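Local coordinates for adhesion and penetration protein autotransporter (Haemophilus influenzae, PDB 3SYJ) that probably acts as a serine protease, promotes adherence and invasion by binding a host cell structure, and self-associates through its passenger domain in bacterial aggregation, at residues Y598-K603 / S676-L681; G139-Y142 / K147-E150; Y11-A16 / G83-N88. One frame throughout, in Å; residues are numbered along the deposited sequence.

How the contacts relate
Contacts 1 and 3 meet where the protease part packs against the beta-solenoid. Their centres lie about 10 Å apart. Glu85 of contact 3 bonds to the backbone N of Tyr598 in contact 1. Asn87 N and Trp678 O lie 2.8 Å apart, probably hydrogen-bonded, and Gly86 packs against the Trp678 indole. Contact 2 stands apart in the protease part, its centre about 37 Å from that of contact 1. Contact 1 is a surface contact of aromatic rings from two solenoid loops. Contact 2 joins buried tyrosines within one loop, with a water between carbonyls. Contact 3 is partly buried and ionic, between a helix and a loop.

Contact 1: residues Y598-K603 / S676-L681; sequences YNHLNK and SDWTGL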
ATOM      1  N   TYR A 598      17.853 -50.807 -12.126  1.00 14.67           N
ATOM      2  CA  TYR A 598      19.295 -50.978 -11.959  1.00 15.56           C
ATOM      3  C   TYR A 598      19.887 -51.797 -13.111  1.00 19.00           C
ATOM      4  O   TYR A 598      19.262 -52.739 -13.582  1.00 15.09           O
ATOM      5  CB  TYR A 598      19.536 -51.700 -10.630  1.00 16.86           C
ATOM      6  CG  TYR A 598      20.984 -51.913 -10.208  1.00 18.12           C
ATOM      7  CD1 TYR A 598      21.652 -50.961  -9.453  1.00 20.27           C
ATOM      8  CD2 TYR A 598      21.663 -53.084 -10.535  1.00 21.59           C
ATOM      9  CE1 TYR A 598      22.963 -51.149  -9.042  1.00 17.12           C
ATOM     10  CE2 TYR A 598      22.983 -53.289 -10.132  1.00 20.07           C
ATOM     11  CZ  TYR A 598      23.627 -52.312  -9.381  1.00 24.04           C
ATOM     12  OH  TYR A 598      24.932 -52.490  -8.967  1.00 22.90           O
ATOM     13  N   ASN A 599      21.092 -51.450 -13.555  1.00 16.52           N
ATOM     14  CA  ASN A 599      21.735 -52.173 -14.652  1.00 15.93           C
ATOM     15  C   ASN A 599      22.660 -53.280 -14.164  1.00 16.14           C
ATOM     16  O   ASN A 599      23.769 -53.014 -13.700  1.00 16.75           O
ATOM     17  CB  ASN A 599      22.506 -51.215 -15.563  1.00 16.38           C
ATOM     18  CG  ASN A 599      23.275 -51.944 -16.662  1.00 18.42           C
ATOM     19  OD1 ASN A 599      22.965 -53.087 -17.001  1.00 15.23           O
ATOM     20  ND2 ASN A 599      24.283 -51.286 -17.214  1.00 11.21           N
ATOM     21  N   HIS A 600      22.197 -54.522 -14.281  1.00 17.90           N
ATOM     22  CA  HIS A 600      22.965 -55.676 -13.825  1.00 16.25           C
ATOM     23  C   HIS A 600      23.955 -56.197 -14.873  1.00 21.80           C
ATOM     24  O   HIS A 600      24.671 -57.159 -14.610  1.00 19.77           O
ATOM     25  CB  HIS A 600      22.036 -56.829 -13.437  1.00 18.40           C
ATOM     26  CG  HIS A 600      21.173 -56.554 -12.245  1.00 20.88           C
ATOM     27  ND1 HIS A 600      21.563 -56.858 -10.957  1.00 19.58           N
ATOM     28  CD2 HIS A 600      19.927 -56.031 -12.147  1.00 17.08           C
ATOM     29  CE1 HIS A 600      20.601 -56.518 -10.117  1.00 22.10           C
ATOM     30  NE2 HIS A 600      19.597 -56.014 -10.813  1.00 21.81           N
ATOM     31  N   LEU A 601      23.994 -55.591 -16.058  1.00 15.31           N
ATOM     32  CA  LEU A 601      24.826 -56.141 -17.130  1.00 21.64           C
ATOM     33  C   LEU A 601      26.340 -56.008 -16.875  1.00 22.03           C
ATOM     34  O   LEU A 601      26.799 -55.055 -16.247  1.00 17.74           O
ATOM     35  CB  LEU A 601      24.450 -55.528 -18.484  1.00 19.68           C
ATOM     36  CG  LEU A 601      23.037 -55.809 -19.005  1.00 20.23           C
ATOM     37  CD1 LEU A 601      22.786 -55.059 -20.292  1.00 16.32           C
ATOM     38  CD2 LEU A 601      22.833 -57.295 -19.203  1.00 21.46           C
ATOM     39  N   ASN A 602      27.110 -56.970 -17.375  1.00 23.45           N
ATOM     40  CA  ASN A 602      28.566 -56.903 -17.254  1.00 26.82           C
ATOM     41  C   ASN A 602      29.162 -55.813 -18.137  1.00 21.62           C
ATOM     42  O   ASN A 602      28.447 -55.150 -18.892  1.00 18.98           O
ATOM     43  CB  ASN A 602      29.218 -58.257 -17.567  1.00 23.11           C
ATOM     44  CG  ASN A 602      29.035 -58.677 -19.017  1.00 26.58           C
ATOM     45  OD1 ASN A 602      28.792 -57.845 -19.896  1.00 28.31           O
ATOM     46  ND2 ASN A 602      29.150 -59.977 -19.273  1.00 19.01           N
ATOM     47  N   LYS A 603      30.473 -55.639 -18.025  1.00 23.37           N
ATOM     48  CA  LYS A 603      31.206 -54.634 -18.791  1.00 25.58           C
ATOM     49  C   LYS A 603      30.840 -54.672 -20.266  1.00 23.95           C
ATOM     50  O   LYS A 603      30.543 -53.645 -20.874  1.00 26.41           O
ATOM     51  CB  LYS A 603      32.707 -54.884 -18.655  1.00 28.98           C
ATOM     52  CG  LYS A 603      33.447 -53.939 -17.733  1.00 34.71           C
ATOM     53  CD  LYS A 603      34.105 -52.828 -18.533  1.00 40.04           C
ATOM     54  CE  LYS A 603      35.375 -52.339 -17.855  1.00 54.28           C
ATOM     55  NZ  LYS A 603      36.335 -51.753 -18.841  1.00 57.50           N
ATOM     56  N   SER A 676      20.615 -42.863  -2.964  1.00 18.34           N
ATOM     57  CA  SER A 676      20.601 -44.004  -3.862  1.00 18.94           C
ATOM     58  C   SER A 676      19.460 -44.935  -3.506  1.00 17.40           C
ATOM     59  O   SER A 676      19.373 -45.394  -2.369  1.00 18.80           O
ATOM     60  CB  SER A 676      21.920 -44.756  -3.772  1.00 17.75           C
ATOM     61  OG  SER A 676      21.776 -46.077  -4.258  1.00 19.33           O
ATOM     62  N   ASP A 677      18.591 -45.215  -4.475  1.00 18.20           N
ATOM     63  CA  ASP A 677      17.522 -46.197  -4.294  1.00 18.54           C
ATOM     64  C   ASP A 677      18.093 -47.585  -4.011  1.00 19.96           C
ATOM     65  O   ASP A 677      17.467 -48.410  -3.332  1.00 17.72           O
ATOM     66  CB  ASP A 677      16.626 -46.268  -5.535  1.00 16.14           C
ATOM     67  CG  ASP A 677      15.702 -45.072  -5.661  1.00 18.33           C
ATOM     68  OD1 ASP A 677      15.345 -44.480  -4.622  1.00 18.62           O
ATOM     69  OD2 ASP A 677      15.318 -44.728  -6.799  1.00 17.74           O
ATOM     70  N   TRP A 678      19.290 -47.834  -4.536  1.00 16.19           N
ATOM     71  CA  TRP A 678      19.884 -49.163  -4.477  1.00 17.14           C
ATOM     72  C   TRP A 678      20.522 -49.472  -3.126  1.00 15.69           C
ATOM     73  O   TRP A 678      20.469 -50.607  -2.660  1.00 15.90           O
ATOM     74  CB  TRP A 678      20.898 -49.370  -5.612  1.00 18.73           C
ATOM     75  CG  TRP A 678      21.375 -50.794  -5.691  1.00 19.83           C
ATOM     76  CD1 TRP A 678      22.540 -51.297  -5.187  1.00 21.03           C
ATOM     77  CD2 TRP A 678      20.678 -51.904  -6.272  1.00 17.66           C
ATOM     78  NE1 TRP A 678      22.618 -52.648  -5.427  1.00 24.35           N
ATOM     79  CE2 TRP A 678      21.486 -53.046  -6.090  1.00 22.80           C
ATOM     80  CE3 TRP A 678      19.453 -52.045  -6.932  1.00 16.38           C
ATOM     81  CZ2 TRP A 678      21.107 -54.309  -6.544  1.00 21.04           C
ATOM     82  CZ3 TRP A 678      19.078 -53.297  -7.379  1.00 17.22           C
ATOM     83  CH2 TRP A 678      19.901 -54.411  -7.186  1.00 22.77           C
ATOM     84  N   THR A 679      21.114 -48.465  -2.496  1.00 14.99           N
ATOM     85  CA  THR A 679      21.808 -48.674  -1.231  1.00 18.30           C
ATOM     86  C   THR A 679      21.190 -47.927  -0.047  1.00 19.14           C
ATOM     87  O   THR A 679      21.481 -48.237   1.108  1.00 16.77           O
ATOM     88  CB  THR A 679      23.258 -48.227  -1.331  1.00 17.52           C
ATOM     89  OG1 THR A 679      23.293 -46.807  -1.519  1.00 13.36           O
ATOM     90  CG2 THR A 679      23.939 -48.914  -2.512  1.00 19.59           C
ATOM     91  N   GLY A 680      20.348 -46.939  -0.331  1.00 19.04           N
ATOM     92  CA  GLY A 680      19.791 -46.116   0.722  1.00 17.57           C
ATOM     93  C   GLY A 680      20.751 -45.031   1.172  1.00 16.74           C
ATOM     94  O   GLY A 680      20.411 -44.233   2.039  1.00 14.34           O
ATOM     95  N   LEU A 681      21.948 -45.001   0.588  1.00 14.77           N
ATOM     96  CA  LEU A 681      22.964 -44.002   0.940  1.00 16.47           C
ATOM     97  C   LEU A 681      22.738 -42.613   0.337  1.00 17.91           C
ATOM     98  O   LEU A 681      22.336 -42.486  -0.816  1.00 20.68           O
ATOM     99  CB  LEU A 681      24.342 -44.495   0.529  1.00 17.01           C
ATOM    100  CG  LEU A 681      25.001 -45.392   1.565  1.00 26.16           C
ATOM    101  CD1 LEU A 681      26.242 -46.046   0.976  1.00 39.18           C
ATOM    102  CD2 LEU A 681      25.336 -44.587   2.813  1.00 28.38           C
TER
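The backbones come nearest at Tyr598 and Trp678, whose CA atoms are 7.7 Å apart. The gap is filled by their rings. Each residue has CG anti to its N (chi1 -177° for Tyr598, -172° for Trp678), and each directs its CB toward the other segment. The phenol lies face to face on the six-membered ring of the indole, with centroids 3.8 Å apart and planes at 16°. The rings overlap almost squarely, and CD1 of Tyr598 sits 3.5 Å from CD2 of Trp678, at the ring fusion of the indole. His600 adds a third ring. Its CE1 approaches CH2 of Trp678 at 3.7 Å, with the two planes steeply inclined, and its face lies under the CD2 edge of Tyr598. The three form an aromatic cluster between two loops of the beta-solenoid. Loop 598-603 leads into helix 603-609. Loop 676-681 joins two strands that the Cys673-Cys684 disulfide ties together. Both loops are fixed from within. Asn599 OD1 accepts from Leu601 N at 2.9 Å, an Asx turn, and Ser676 OG accepts from Thr679 N at 3.0 Å, an ST motif. Tyr177 of the protease part lays its ring nearly parallel to that of His600.

Contact 2: residues G139-Y142 / K147-E150; sequences GSTY and KYPE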
ATOM      1  N   GLY A 139      -8.988 -71.102 -23.418  1.00 26.41           N
ATOM      2  CA  GLY A 139      -8.055 -70.107 -23.909  1.00 28.35           C
ATOM      3  C   GLY A 139      -8.625 -69.141 -24.934  1.00 29.82           C
ATOM      4  O   GLY A 139      -8.249 -67.969 -24.962  1.00 33.03           O
ATOM      5  N   SER A 140      -9.533 -69.619 -25.777  1.00 28.92           N
ATOM      6  CA  SER A 140     -10.139 -68.777 -26.808  1.00 30.53           C
ATOM      7  C   SER A 140     -10.887 -67.566 -26.236  1.00 32.40           C
ATOM      8  O   SER A 140     -11.047 -66.550 -26.918  1.00 33.04           O
ATOM      9  CB  SER A 140     -11.070 -69.604 -27.696  1.00 34.52           C
ATOM     10  OG  SER A 140     -10.364 -70.669 -28.313  1.00 35.54           O
ATOM     11  N   THR A 141     -11.340 -67.679 -24.989  1.00 29.95           N
ATOM     12  CA  THR A 141     -12.083 -66.608 -24.320  1.00 28.35           C
ATOM     13  C   THR A 141     -11.366 -65.270 -24.382  1.00 25.78           C
ATOM     14  O   THR A 141     -11.993 -64.221 -24.509  1.00 27.96           O
ATOM     15  CB  THR A 141     -12.277 -66.928 -22.822  1.00 30.17           C
ATOM     16  OG1 THR A 141     -13.058 -68.117 -22.684  1.00 41.64           O
ATOM     17  CG2 THR A 141     -12.965 -65.769 -22.093  1.00 32.67           C
ATOM     18  N   TYR A 142     -10.044 -65.324 -24.288  1.00 24.80           N
ATOM     19  CA  TYR A 142      -9.235 -64.140 -24.033  1.00 27.26           C
ATOM     20  C   TYR A 142      -8.701 -63.479 -25.298  1.00 31.12           C
ATOM     21  O   TYR A 142      -8.010 -62.463 -25.226  1.00 30.38           O
ATOM     22  CB  TYR A 142      -8.106 -64.507 -23.066  1.00 23.35           C
ATOM     23  CG  TYR A 142      -8.658 -65.156 -21.816  1.00 27.04           C
ATOM     24  CD1 TYR A 142      -9.294 -64.393 -20.839  1.00 23.24           C
ATOM     25  CD2 TYR A 142      -8.584 -66.534 -21.627  1.00 24.85           C
ATOM     26  CE1 TYR A 142      -9.821 -64.978 -19.703  1.00 21.75           C
ATOM     27  CE2 TYR A 142      -9.112 -67.129 -20.491  1.00 19.51           C
ATOM     28  CZ  TYR A 142      -9.730 -66.341 -19.537  1.00 20.73           C
ATOM     29  OH  TYR A 142     -10.259 -66.907 -18.407  1.00 22.88           O
ATOM     30  N   LYS A 147     -12.591 -56.704 -25.258  1.00 25.41           N
ATOM     31  CA  LYS A 147     -12.772 -57.054 -23.856  1.00 29.28           C
ATOM     32  C   LYS A 147     -11.425 -57.123 -23.130  1.00 28.52           C
ATOM     33  O   LYS A 147     -11.310 -56.712 -21.972  1.00 27.09           O
ATOM     34  CB  LYS A 147     -13.516 -58.389 -23.744  1.00 31.16           C
ATOM     35  CG  LYS A 147     -13.844 -58.847 -22.321  1.00 37.76           C
ATOM     36  CD  LYS A 147     -14.582 -60.189 -22.360  1.00 38.48           C
ATOM     37  CE  LYS A 147     -14.821 -60.781 -20.974  1.00 38.40           C
ATOM     38  NZ  LYS A 147     -15.309 -62.197 -21.061  1.00 34.79           N
ATOM     39  N   TYR A 148     -10.411 -57.637 -23.824  1.00 23.65           N
ATOM     40  CA  TYR A 148      -9.074 -57.813 -23.263  1.00 22.37           C
ATOM     41  C   TYR A 148      -8.027 -57.115 -24.128  1.00 21.10           C
ATOM     42  O   TYR A 148      -7.337 -57.767 -24.913  1.00 21.35           O
ATOM     43  CB  TYR A 148      -8.740 -59.299 -23.200  1.00 22.76           C
ATOM     44  CG  TYR A 148      -9.654 -60.101 -22.302  1.00 25.97           C
ATOM     45  CD1 TYR A 148      -9.613 -59.953 -20.923  1.00 22.01           C
ATOM     46  CD2 TYR A 148     -10.547 -61.016 -22.835  1.00 31.71           C
ATOM     47  CE1 TYR A 148     -10.441 -60.692 -20.101  1.00 25.62           C
ATOM     48  CE2 TYR A 148     -11.381 -61.762 -22.022  1.00 29.33           C
ATOM     49  CZ  TYR A 148     -11.324 -61.599 -20.659  1.00 30.95           C
ATOM     50  OH  TYR A 148     -12.158 -62.344 -19.859  1.00 31.88           O
ATOM     51  N   PRO A 149      -7.909 -55.788 -23.989  1.00 16.54           N
ATOM     52  CA  PRO A 149      -7.065 -54.965 -24.865  1.00 16.21           C
ATOM     53  C   PRO A 149      -5.578 -55.041 -24.551  1.00 20.80           C
ATOM     54  O   PRO A 149      -4.766 -54.921 -25.466  1.00 21.32           O
ATOM     55  CB  PRO A 149      -7.558 -53.546 -24.593  1.00 17.11           C
ATOM     56  CG  PRO A 149      -8.153 -53.594 -23.248  1.00 17.80           C
ATOM     57  CD  PRO A 149      -8.696 -54.976 -23.047  1.00 17.75           C
ATOM     58  N   GLU A 150      -5.231 -55.218 -23.281  1.00 17.68           N
ATOM     59  CA  GLU A 150      -3.833 -55.258 -22.871  1.00 16.25           C
ATOM     60  C   GLU A 150      -3.456 -56.614 -22.279  1.00 16.96           C
ATOM     61  O   GLU A 150      -4.278 -57.289 -21.651  1.00 19.94           O
ATOM     62  CB  GLU A 150      -3.544 -54.131 -21.882  1.00 14.71           C
ATOM     63  CG  GLU A 150      -3.980 -52.754 -22.373  1.00 14.76           C
ATOM     64  CD  GLU A 150      -2.970 -52.084 -23.288  1.00 19.79           C
ATOM     65  OE1 GLU A 150      -1.954 -52.724 -23.635  1.00 23.31           O
ATOM     66  OE2 GLU A 150      -3.186 -50.907 -23.654  1.00 18.35           O
TER
HETATM   67  O   HOH W   1      -6.797 -60.409 -25.902  1.00 20.95           O
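Tyr142 and Tyr148 have the shortest CA separation between the segments, 6.4 Å. Their rings make the tight part of the contact. Tyr148 has CG anti to its carbonyl carbon (chi1 -62°), which sets its ring against Tyr142. The CD1 edge of Tyr142 points onto one face of the Tyr148 ring, and CD1 lies 3.5 Å from CZ of Tyr148. The planes meet at 56°, so this is neither a stack nor a T-shaped pair. CE1 of Tyr142 continues the touch to OH of Tyr148, also at 3.5 Å. Lys147 closes the opposite face of the Tyr148 ring with the CG of its extended chain. That ring is thus sandwiched between its own neighbour and Tyr142. The Tyr142 ring in turn has CB of Thr141 over the centre of one face. Both tyrosines are buried, and both rest on Ile224 of strand 221-226. This strand belongs to the antiparallel sheet of the Peptidase S6 domain, a family of the chymotrypsin-like PA clan. Tyr142 OH is held by Asn136 O.

The rest of the contact is looser. Thr141 and Lys147 are both partly exposed. CG2 of Thr141 comes only within 4.2 Å of OH of Tyr148 and 4.4 Å of NZ of Lys147, while its OG1 bonds to Asn138 O. Thr141 O lies near the edge of the Tyr148 ring, 3.6 Å from CE2. The two backbones are joined through a water. It donates to Tyr142 O at a short, doubtful 2.5 Å and to Tyr148 O at 2.9 Å, and so bridges two carbonyls that cannot bond to each other.

Contact 3: residues Y11-A16 / G83-N88; sequences YYRDFA and GAEGNN
Arg13 and Glu85 carry this contact alone, through one salt bridge. NH2 of Arg13 lies 3.2 Å from OE1 of Glu85. The carboxylate oxygen comes in at the edge of the guanidinium, near its plane. The two planes are 68° apart, so the groups do not face each other in a paired, two-point fashion.

The torsions explain how the groups meet. The Arg13 chain leaves the helix pointing past the loop and bends at chi2 (-64°) and again at chi3, which brings its end nearer. Glu85 starts toward the helix, with CG between its N and its carbonyl carbon (chi1 72°), and then runs straight out.

Other ionic and polar bonds surround the pair. OE2 of Glu85 forms a salt bridge with Lys19 NZ and accepts from Tyr598 N. Asp14, next to Arg13 on the helix, takes Ala597 N and His596 ND1 of the solenoid.

Within helix 9-17, Phe15 N bonds to Tyr11 O at 2.9 Å, while the backbone of Asn87 reaches out to that of Trp678 in the solenoid. In plain van der Waals contacts, Arg13 touches Thr179 of strand 179-182 and Glu85 touches Trp678. The contact joins helix 9-17 to loop 83-88 of the protease part, where both meet the solenoid.

Glu85 spends each oxygen differently, OE1 on Arg13 and OE2 on Lys19 and a backbone N-H. Two cationic partners would probably keep it ionised, although Arg13 grips it at a single point.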
ATOM      1  N   TYR A  11      13.843 -49.811 -21.298  1.00 14.20           N
ATOM      2  CA  TYR A  11      12.383 -49.918 -21.351  1.00 16.79           C
ATOM      3  C   TYR A  11      11.906 -51.188 -20.665  1.00 14.39           C
ATOM      4  O   TYR A  11      11.006 -51.169 -19.839  1.00 15.09           O
ATOM      5  CB  TYR A  11      11.880 -49.926 -22.794  1.00 14.52           C
ATOM      6  CG  TYR A  11      11.782 -48.568 -23.438  1.00 16.99           C
ATOM      7  CD1 TYR A  11      10.731 -47.706 -23.135  1.00 18.26           C
ATOM      8  CD2 TYR A  11      12.723 -48.156 -24.375  1.00 15.71           C
ATOM      9  CE1 TYR A  11      10.637 -46.458 -23.741  1.00 18.13           C
ATOM     10  CE2 TYR A  11      12.638 -46.922 -24.983  1.00 16.09           C
ATOM     11  CZ  TYR A  11      11.599 -46.079 -24.667  1.00 19.17           C
ATOM     12  OH  TYR A  11      11.530 -44.856 -25.284  1.00 19.31           O
ATOM     13  N   TYR A  12      12.523 -52.298 -21.016  1.00 15.33           N
ATOM     14  CA  TYR A  12      12.110 -53.579 -20.490  1.00 13.67           C
ATOM     15  C   TYR A  12      12.423 -53.717 -19.005  1.00 14.54           C
ATOM     16  O   TYR A  12      11.743 -54.435 -18.279  1.00 12.41           O
ATOM     17  CB  TYR A  12      12.817 -54.678 -21.267  1.00 13.76           C
ATOM     18  CG  TYR A  12      12.544 -54.671 -22.753  1.00 14.88           C
ATOM     19  CD1 TYR A  12      11.414 -55.294 -23.278  1.00 14.97           C
ATOM     20  CD2 TYR A  12      13.422 -54.058 -23.634  1.00 16.99           C
ATOM     21  CE1 TYR A  12      11.168 -55.303 -24.645  1.00 15.97           C
ATOM     22  CE2 TYR A  12      13.190 -54.063 -25.000  1.00 16.48           C
ATOM     23  CZ  TYR A  12      12.061 -54.685 -25.501  1.00 17.13           C
ATOM     24  OH  TYR A  12      11.837 -54.684 -26.861  1.00 16.72           O
ATOM     25  N   ARG A  13      13.479 -53.055 -18.559  1.00 18.16           N
ATOM     26  CA  ARG A  13      13.837 -53.104 -17.150  1.00 14.76           C
ATOM     27  C   ARG A  13      12.875 -52.235 -16.344  1.00 13.76           C
ATOM     28  O   ARG A  13      12.345 -52.673 -15.330  1.00 13.24           O
ATOM     29  CB  ARG A  13      15.281 -52.651 -16.939  1.00 13.31           C
ATOM     30  CG  ARG A  13      16.337 -53.598 -17.503  1.00 17.23           C
ATOM     31  CD  ARG A  13      16.323 -54.955 -16.823  1.00 11.48           C
ATOM     32  NE  ARG A  13      16.011 -54.841 -15.405  1.00 20.51           N
ATOM     33  CZ  ARG A  13      16.868 -54.425 -14.484  1.00 17.81           C
ATOM     34  NH1 ARG A  13      18.091 -54.099 -14.862  1.00 27.93           N
ATOM     35  NH2 ARG A  13      16.509 -54.324 -13.205  1.00 12.44           N
ATOM     36  N   ASP A  14      12.644 -51.009 -16.807  1.00 15.49           N
ATOM     37  CA  ASP A  14      11.730 -50.092 -16.126  1.00 13.73           C
ATOM     38  C   ASP A  14      10.327 -50.691 -16.049  1.00 13.00           C
ATOM     39  O   ASP A  14       9.652 -50.599 -15.016  1.00 14.40           O
ATOM     40  CB  ASP A  14      11.696 -48.728 -16.827  1.00 12.22           C
ATOM     41  CG  ASP A  14      12.923 -47.870 -16.511  1.00 15.16           C
ATOM     42  OD1 ASP A  14      13.721 -48.275 -15.633  1.00 14.47           O
ATOM     43  OD2 ASP A  14      13.088 -46.795 -17.136  1.00 12.04           O
ATOM     44  N   PHE A  15       9.902 -51.306 -17.147  1.00 12.15           N
ATOM     45  CA  PHE A  15       8.595 -51.952 -17.241  1.00 14.37           C
ATOM     46  C   PHE A  15       8.417 -52.932 -16.076  1.00 15.67           C
ATOM     47  O   PHE A  15       7.415 -52.882 -15.366  1.00 12.48           O
ATOM     48  CB  PHE A  15       8.462 -52.686 -18.588  1.00 12.07           C
ATOM     49  CG  PHE A  15       7.042 -52.851 -19.067  1.00 15.83           C
ATOM     50  CD1 PHE A  15       6.433 -51.865 -19.829  1.00 14.81           C
ATOM     51  CD2 PHE A  15       6.320 -53.998 -18.767  1.00 13.33           C
ATOM     52  CE1 PHE A  15       5.132 -52.015 -20.279  1.00 17.02           C
ATOM     53  CE2 PHE A  15       5.016 -54.156 -19.213  1.00 14.20           C
ATOM     54  CZ  PHE A  15       4.421 -53.165 -19.974  1.00 12.67           C
ATOM     55  N   ALA A  16       9.411 -53.797 -15.868  1.00 14.68           N
ATOM     56  CA  ALA A  16       9.313 -54.838 -14.846  1.00 12.48           C
ATOM     57  C   ALA A  16       9.326 -54.272 -13.425  1.00 14.47           C
ATOM     58  O   ALA A  16       8.682 -54.818 -12.528  1.00 12.90           O
ATOM     59  CB  ALA A  16      10.423 -55.847 -15.013  1.00 13.83           C
ATOM     60  N   GLY A  83       8.396 -56.499  -3.235  1.00 13.14           N
ATOM     61  CA  GLY A  83       8.782 -55.117  -3.029  1.00 15.64           C
ATOM     62  C   GLY A  83       9.598 -54.568  -4.176  1.00 16.73           C
ATOM     63  O   GLY A  83       9.353 -54.888  -5.341  1.00 16.52           O
ATOM     64  N   ALA A  84      10.575 -53.739  -3.841  1.00 16.25           N
ATOM     65  CA  ALA A  84      11.414 -53.114  -4.842  1.00 15.71           C
ATOM     66  C   ALA A  84      12.792 -53.763  -4.872  1.00 17.94           C
ATOM     67  O   ALA A  84      13.183 -54.466  -3.932  1.00 14.62           O
ATOM     68  CB  ALA A  84      11.528 -51.631  -4.569  1.00 13.32           C
ATOM     69  N   GLU A  85      13.513 -53.539  -5.967  1.00 13.92           N
ATOM     70  CA  GLU A  85      14.840 -54.107  -6.153  1.00 12.58           C
ATOM     71  C   GLU A  85      15.811 -53.364  -5.264  1.00 14.08           C
ATOM     72  O   GLU A  85      15.572 -52.211  -4.912  1.00 15.78           O
ATOM     73  CB  GLU A  85      15.284 -53.931  -7.609  1.00 16.88           C
ATOM     74  CG  GLU A  85      15.642 -52.484  -7.966  1.00 12.62           C
ATOM     75  CD  GLU A  85      15.975 -52.294  -9.442  1.00 15.15           C
ATOM     76  OE1 GLU A  85      16.076 -53.301 -10.165  1.00 13.58           O
ATOM     77  OE2 GLU A  85      16.135 -51.134  -9.879  1.00 13.62           O
ATOM     78  N   GLY A  86      16.911 -54.008  -4.898  1.00 14.74           N
ATOM     79  CA  GLY A  86      17.985 -53.292  -4.232  1.00 18.02           C
ATOM     80  C   GLY A  86      18.295 -53.714  -2.815  1.00 18.78           C
ATOM     81  O   GLY A  86      17.681 -54.628  -2.273  1.00 18.76           O
ATOM     82  N   ASN A  87      19.256 -53.033  -2.207  1.00 17.15           N
ATOM     83  CA  ASN A  87      19.767 -53.469  -0.921  1.00 22.74           C
ATOM     84  C   ASN A  87      19.662 -52.429   0.191  1.00 19.16           C
ATOM     85  O   ASN A  87      20.377 -52.508   1.187  1.00 22.36           O
ATOM     86  CB  ASN A  87      21.210 -53.967  -1.078  1.00 20.40           C
ATOM     87  CG  ASN A  87      21.287 -55.274  -1.858  1.00 24.98           C
ATOM     88  OD1 ASN A  87      20.444 -56.157  -1.689  1.00 23.86           O
ATOM     89  ND2 ASN A  87      22.297 -55.400  -2.716  1.00 22.95           N
ATOM     90  N   ASN A  88      18.769 -51.461   0.011  1.00 16.30           N
ATOM     91  CA  ASN A  88      18.502 -50.449   1.026  1.00 18.94           C
ATOM     92  C   ASN A  88      17.922 -51.136   2.252  1.00 16.06           C
ATOM     93  O   ASN A  88      16.798 -51.626   2.202  1.00 18.34           O
ATOM     94  CB  ASN A  88      17.520 -49.401   0.473  1.00 16.91           C
ATOM     95  CG  ASN A  88      17.141 -48.329   1.498  1.00 18.65           C
ATOM     96  OD1 ASN A  88      17.598 -48.340   2.644  1.00 16.55           O
ATOM     97  ND2 ASN A  88      16.292 -47.399   1.080  1.00 14.03           N
TER